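Local coordinates for divalent-cation tolerance protein CutA (PDB 1UKU), which helps confer resistance to heavy metals, forming a homotrimer that binds copper between two trimers, which probably drives further oligomerization, at residues T20-L32 with E90-K102. Sequence-based numbering, arbitrary orientation.
Sequences TLLKERLIACANL and EDYLKWLIEETKK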
loop_
_atom_site.group_PDB
_atom_site.type_symbol
_atom_site.label_atom_id
_atom_site.label_comp_id
_atom_site.label_asym_id
_atom_site.label_seq_id
_atom_site.Cartn_x
_atom_site.Cartn_y
_atom_site.Cartn_z
ATOM N N THR A 20 -10.113 15.851 -10.673
ATOM C CA THR A 20 -9.486 16.513 -11.838
ATOM C C THR A 20 -8.697 15.498 -12.675
ATOM O O THR A 20 -8.738 15.526 -13.896
ATOM C CB THR A 20 -8.570 17.634 -11.375
ATOM O OG1 THR A 20 -9.351 18.598 -10.643
ATOM C CG2 THR A 20 -7.974 18.349 -12.533
ATOM N N LEU A 21 -7.978 14.595 -12.021
ATOM C CA LEU A 21 -7.158 13.618 -12.724
ATOM C C LEU A 21 -8.072 12.651 -13.460
ATOM O O LEU A 21 -7.737 12.233 -14.582
ATOM C CB LEU A 21 -6.222 12.879 -11.780
ATOM C CG LEU A 21 -5.125 13.707 -11.110
ATOM C CD1 LEU A 21 -4.363 12.833 -10.080
ATOM C CD2 LEU A 21 -4.127 14.359 -12.078
ATOM N N LEU A 22 -9.212 12.278 -12.869
ATOM C CA LEU A 22 -10.189 11.428 -13.551
ATOM C C LEU A 22 -10.766 12.164 -14.765
ATOM O O LEU A 22 -10.856 11.599 -15.849
ATOM C CB LEU A 22 -11.309 10.979 -12.604
ATOM C CG LEU A 22 -10.879 9.877 -11.622
ATOM C CD1 LEU A 22 -11.839 9.803 -10.447
ATOM C CD2 LEU A 22 -10.800 8.528 -12.301
ATOM N N LYS A 23 -11.137 13.419 -14.581
ATOM C CA LYS A 23 -11.701 14.207 -15.693
ATOM C C LYS A 23 -10.721 14.311 -16.856
ATOM O O LYS A 23 -11.138 14.304 -18.024
ATOM C CB LYS A 23 -12.112 15.590 -15.221
ATOM C CG LYS A 23 -13.393 15.530 -14.355
ATOM C CD LYS A 23 -13.983 16.885 -14.026
ATOM C CE LYS A 23 -12.963 17.918 -13.602
ATOM N NZ LYS A 23 -13.620 19.067 -12.911
ATOM N N GLU A 24 -9.421 14.407 -16.550
ATOM C CA GLU A 24 -8.360 14.499 -17.535
ATOM C C GLU A 24 -7.940 13.154 -18.056
ATOM O O GLU A 24 -7.040 13.069 -18.887
ATOM C CB GLU A 24 -7.184 15.289 -16.962
ATOM C CG GLU A 24 -7.566 16.739 -16.791
ATOM C CD GLU A 24 -6.487 17.601 -16.201
ATOM O OE1 GLU A 24 -6.822 18.716 -15.751
ATOM O OE2 GLU A 24 -5.321 17.172 -16.201
ATOM N N ARG A 25 -8.579 12.098 -17.541
ATOM C CA ARG A 25 -8.419 10.724 -17.990
ATOM C C ARG A 25 -6.968 10.220 -17.793
ATOM O O ARG A 25 -6.471 9.336 -18.466
ATOM C CB ARG A 25 -9.020 10.593 -19.401
ATOM C CG ARG A 25 -10.579 10.706 -19.356
ATOM C CD ARG A 25 -11.226 9.410 -19.112
ATOM N NE ARG A 25 -12.694 9.409 -19.071
ATOM C CZ ARG A 25 -13.426 8.316 -18.865
ATOM N NH1 ARG A 25 -12.836 7.163 -18.643
ATOM N NH2 ARG A 25 -14.762 8.365 -18.828
ATOM N N LEU A 26 -6.328 10.757 -16.747
ATOM C CA LEU A 26 -4.952 10.405 -16.431
ATOM C C LEU A 26 -4.827 9.219 -15.490
ATOM O O LEU A 26 -3.742 8.656 -15.385
ATOM C CB LEU A 26 -4.171 11.589 -15.873
ATOM C CG LEU A 26 -3.918 12.665 -16.924
ATOM C CD1 LEU A 26 -3.350 13.906 -16.254
ATOM C CD2 LEU A 26 -2.975 12.155 -18.000
ATOM N N ILE A 27 -5.919 8.915 -14.796
ATOM C CA ILE A 27 -6.020 7.746 -13.909
ATOM C C ILE A 27 -7.339 7.066 -14.170
ATOM O O ILE A 27 -8.283 7.723 -14.569
ATOM C CB ILE A 27 -5.871 8.104 -12.391
ATOM C CG1 ILE A 27 -7.030 8.946 -11.862
ATOM C CG2 ILE A 27 -4.531 8.774 -12.146
ATOM C CD1 ILE A 27 -6.914 9.247 -10.362
ATOM N N ALA A 28 -7.386 5.760 -13.908
ATOM C CA ALA A 28 -8.638 5.021 -13.983
ATOM C C ALA A 28 -9.397 4.997 -12.668
ATOM O O ALA A 28 -10.617 4.864 -12.651
ATOM C CB ALA A 28 -8.394 3.606 -14.433
ATOM N N CYS A 29 -8.667 5.083 -11.564
ATOM C CA CYS A 29 -9.317 5.076 -10.267
ATOM C C CYS A 29 -8.355 5.479 -9.186
ATOM O O CYS A 29 -7.138 5.502 -9.369
ATOM C CB CYS A 29 -9.890 3.720 -9.997
ATOM S SG CYS A 29 -8.656 2.552 -9.868
ATOM N N ALA A 30 -8.941 5.870 -8.059
ATOM C CA ALA A 30 -8.237 6.275 -6.855
ATOM C C ALA A 30 -8.882 5.612 -5.631
ATOM O O ALA A 30 -10.089 5.421 -5.602
ATOM C CB ALA A 30 -8.247 7.737 -6.727
ATOM N N ASN A 31 -8.057 5.214 -4.666
ATOM C CA ASN A 31 -8.514 4.737 -3.372
ATOM C C ASN A 31 -7.917 5.697 -2.317
ATOM O O ASN A 31 -6.701 5.853 -2.243
ATOM C CB ASN A 31 -8.007 3.327 -3.089
ATOM C CG ASN A 31 -8.583 2.242 -3.979
ATOM O OD1 ASN A 31 -8.096 1.112 -3.882
ATOM N ND2 ASN A 31 -9.619 2.517 -4.779
ATOM N N LEU A 32 -8.772 6.336 -1.534
ATOM C CA LEU A 32 -8.365 7.355 -0.558
ATOM C C LEU A 32 -8.653 6.866 0.833
ATOM O O LEU A 32 -9.738 6.390 1.107
ATOM C CB LEU A 32 -9.116 8.660 -0.770
ATOM C CG LEU A 32 -8.645 9.542 -1.946
ATOM C CD1 LEU A 32 -8.476 8.830 -3.279
ATOM C CD2 LEU A 32 -9.565 10.752 -2.070
ATOM N N GLU A 90 -6.482 -9.763 -16.366
ATOM C CA GLU A 90 -6.687 -9.079 -17.631
ATOM C C GLU A 90 -7.958 -8.257 -17.753
ATOM O O GLU A 90 -7.917 -7.211 -18.378
ATOM C CB GLU A 90 -6.656 -10.100 -18.773
ATOM C CG GLU A 90 -7.077 -9.527 -20.113
ATOM C CD GLU A 90 -6.143 -8.443 -20.605
ATOM O OE1 GLU A 90 -5.029 -8.331 -20.054
ATOM O OE2 GLU A 90 -6.520 -7.699 -21.536
ATOM N N ASP A 91 -9.075 -8.741 -17.224
ATOM C CA ASP A 91 -10.332 -7.992 -17.343
ATOM C C ASP A 91 -10.209 -6.596 -16.690
ATOM O O ASP A 91 -10.709 -5.587 -17.202
ATOM C CB ASP A 91 -11.542 -8.766 -16.778
ATOM C CG ASP A 91 -11.286 -9.405 -15.418
ATOM O OD1 ASP A 91 -10.217 -10.041 -15.195
ATOM O OD2 ASP A 91 -12.140 -9.351 -14.495
ATOM N N TYR A 92 -9.509 -6.532 -15.567
ATOM C CA TYR A 92 -9.287 -5.257 -14.929
ATOM C C TYR A 92 -8.353 -4.371 -15.761
ATOM O O TYR A 92 -8.595 -3.174 -15.931
ATOM C CB TYR A 92 -8.733 -5.437 -13.517
ATOM C CG TYR A 92 -8.595 -4.120 -12.816
ATOM C CD1 TYR A 92 -9.686 -3.525 -12.229
ATOM C CD2 TYR A 92 -7.385 -3.441 -12.798
ATOM C CE1 TYR A 92 -9.561 -2.295 -11.597
ATOM C CE2 TYR A 92 -7.265 -2.217 -12.197
ATOM C CZ TYR A 92 -8.344 -1.672 -11.578
ATOM O OH TYR A 92 -8.223 -0.433 -10.966
ATOM N N LEU A 93 -7.267 -4.956 -16.252
ATOM C CA LEU A 93 -6.332 -4.207 -17.058
ATOM C C LEU A 93 -7.025 -3.624 -18.283
ATOM O O LEU A 93 -6.825 -2.474 -18.615
ATOM C CB LEU A 93 -5.150 -5.076 -17.463
ATOM C CG LEU A 93 -4.053 -4.368 -18.240
ATOM C CD1 LEU A 93 -3.451 -3.194 -17.459
ATOM C CD2 LEU A 93 -3.028 -5.441 -18.544
ATOM N N LYS A 94 -7.883 -4.406 -18.923
ATOM C CA LYS A 94 -8.612 -3.921 -20.105
ATOM C C LYS A 94 -9.505 -2.732 -19.766
ATOM O O LYS A 94 -9.554 -1.748 -20.502
ATOM C CB LYS A 94 -9.434 -5.045 -20.724
ATOM C CG LYS A 94 -10.134 -4.660 -22.005
ATOM C CD LYS A 94 -9.123 -4.182 -23.044
ATOM C CE LYS A 94 -9.697 -4.194 -24.456
ATOM N NZ LYS A 94 -9.462 -5.509 -25.104
ATOM N N TRP A 95 -10.188 -2.823 -18.634
ATOM C CA TRP A 95 -11.024 -1.739 -18.159
ATOM C C TRP A 95 -10.182 -0.488 -17.889
ATOM O O TRP A 95 -10.528 0.589 -18.287
ATOM C CB TRP A 95 -11.763 -2.176 -16.878
ATOM C CG TRP A 95 -12.525 -1.062 -16.234
ATOM C CD1 TRP A 95 -13.756 -0.589 -16.593
ATOM C CD2 TRP A 95 -12.096 -0.257 -15.137
ATOM N NE1 TRP A 95 -14.119 0.467 -15.788
ATOM C CE2 TRP A 95 -13.122 0.679 -14.870
ATOM C CE3 TRP A 95 -10.951 -0.230 -14.341
ATOM C CZ2 TRP A 95 -13.012 1.621 -13.861
ATOM C CZ3 TRP A 95 -10.866 0.711 -13.329
ATOM C CH2 TRP A 95 -11.866 1.615 -13.110
ATOM N N LEU A 96 -9.056 -0.654 -17.216
ATOM C CA LEU A 96 -8.216 0.488 -16.908
ATOM C C LEU A 96 -7.714 1.183 -18.178
ATOM O O LEU A 96 -7.657 2.414 -18.244
ATOM C CB LEU A 96 -7.055 0.018 -16.022
ATOM C CG LEU A 96 -5.931 1.009 -15.715
ATOM C CD1 LEU A 96 -5.407 0.724 -14.319
ATOM C CD2 LEU A 96 -4.806 0.967 -16.731
ATOM N N ILE A 97 -7.333 0.392 -19.189
ATOM C CA ILE A 97 -6.899 0.969 -20.468
ATOM C C ILE A 97 -8.069 1.707 -21.148
ATOM O O ILE A 97 -7.923 2.817 -21.663
ATOM C CB ILE A 97 -6.336 -0.142 -21.364
ATOM C CG1 ILE A 97 -5.018 -0.660 -20.793
ATOM C CG2 ILE A 97 -6.137 0.356 -22.814
ATOM C CD1 ILE A 97 -4.536 -1.962 -21.421
ATOM N N GLU A 98 -9.238 1.102 -21.104
ATOM C CA GLU A 98 -10.428 1.715 -21.712
ATOM C C GLU A 98 -10.740 3.052 -21.078
ATOM O O GLU A 98 -11.168 3.982 -21.763
ATOM C CB GLU A 98 -11.623 0.784 -21.623
ATOM C CG GLU A 98 -11.491 -0.367 -22.592
ATOM C CD GLU A 98 -12.479 -1.485 -22.358
ATOM O OE1 GLU A 98 -12.447 -2.440 -23.169
ATOM O OE2 GLU A 98 -13.280 -1.414 -21.394
ATOM N N GLU A 99 -10.522 3.156 -19.765
ATOM C CA GLU A 99 -10.921 4.349 -19.012
ATOM C C GLU A 99 -9.876 5.454 -18.979
ATOM O O GLU A 99 -10.140 6.534 -18.466
ATOM C CB GLU A 99 -11.290 3.948 -17.579
ATOM C CG GLU A 99 -12.501 3.018 -17.468
ATOM C CD GLU A 99 -13.854 3.606 -17.915
ATOM O OE1 GLU A 99 -14.823 2.814 -17.877
ATOM O OE2 GLU A 99 -14.015 4.795 -18.324
ATOM N N THR A 100 -8.700 5.224 -19.543
ATOM C CA THR A 100 -7.661 6.244 -19.525
ATOM C C THR A 100 -7.450 6.821 -20.934
ATOM O O THR A 100 -7.786 6.176 -21.935
ATOM C CB THR A 100 -6.359 5.698 -18.931
ATOM O OG1 THR A 100 -6.054 4.388 -19.433
ATOM C CG2 THR A 100 -6.533 5.531 -17.402
ATOM N N LYS A 101 -6.864 8.003 -20.991
ATOM C CA LYS A 101 -6.832 8.809 -22.201
ATOM C C LYS A 101 -5.976 8.164 -23.275
ATOM O O LYS A 101 -5.036 7.415 -22.996
ATOM C CB LYS A 101 -6.364 10.231 -21.912
ATOM C CG LYS A 101 -4.899 10.335 -21.574
ATOM C CD LYS A 101 -4.478 11.780 -21.265
ATOM C CE LYS A 101 -4.240 12.615 -22.506
ATOM N NZ LYS A 101 -3.829 14.035 -22.185
ATOM N N LYS A 102 -6.329 8.463 -24.522
ATOM C CA LYS A 102 -5.650 7.876 -25.670
ATOM C C LYS A 102 -5.126 8.914 -26.629
ATOM O O LYS A 102 -4.344 9.759 -26.196
ATOM C CB LYS A 102 -6.594 6.909 -26.389
ATOM C CG LYS A 102 -6.909 5.717 -25.532
ATOM C CD LYS A 102 -8.143 4.958 -25.951
ATOM C CE LYS A 102 -8.411 3.901 -24.891
ATOM N NZ LYS A 102 -9.018 4.550 -23.708
ATOM O OXT LYS A 102 -5.472 8.840 -27.813
HETATM O O HOH W 1 -5.738 15.024 -20.250
HETATM O O HOH W 2 -10.027 8.249 -16.366
#
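R25 reaches across to E99 and K101. Its CB packs on CB of K101, 3.7 Å away. The chain then bends at chi2 (-87°), which lays CD against E99 O, 3.1 Å away. At the tip, NH1 makes two bonds to one residue. It meets E99 OE2 at 2.7 Å in a nearly straight salt bridge, on the anti lone pair, with guanidinium and carboxylate planes only 14° apart. It also donates to E99 O at 2.8 Å, tilted 27° from that carbonyl plane. Both acceptors lie in the guanidinium plane. W40 of the second subunit adds a cation-pi contact to R25. R25 closes helix 11-23 in a Schellman motif with positive phi, and its own O accepts K101 N at 2.9 Å. In this ferredoxin-like fold of the GlnB-like clan, the turn leads into strand 29-41, and helix 90-99 packs beside that turn. CB of A28 sits against CG of L96 (3.8 Å) and near CZ3 of W95, while CG2 of T100 lies by A28 N. A water can donate to I27 O or E99 O. Another links E24 O to K101 NZ, which also pairs with E64. Deeper, SG of C29 lies 3.2 Å from OH of Y92.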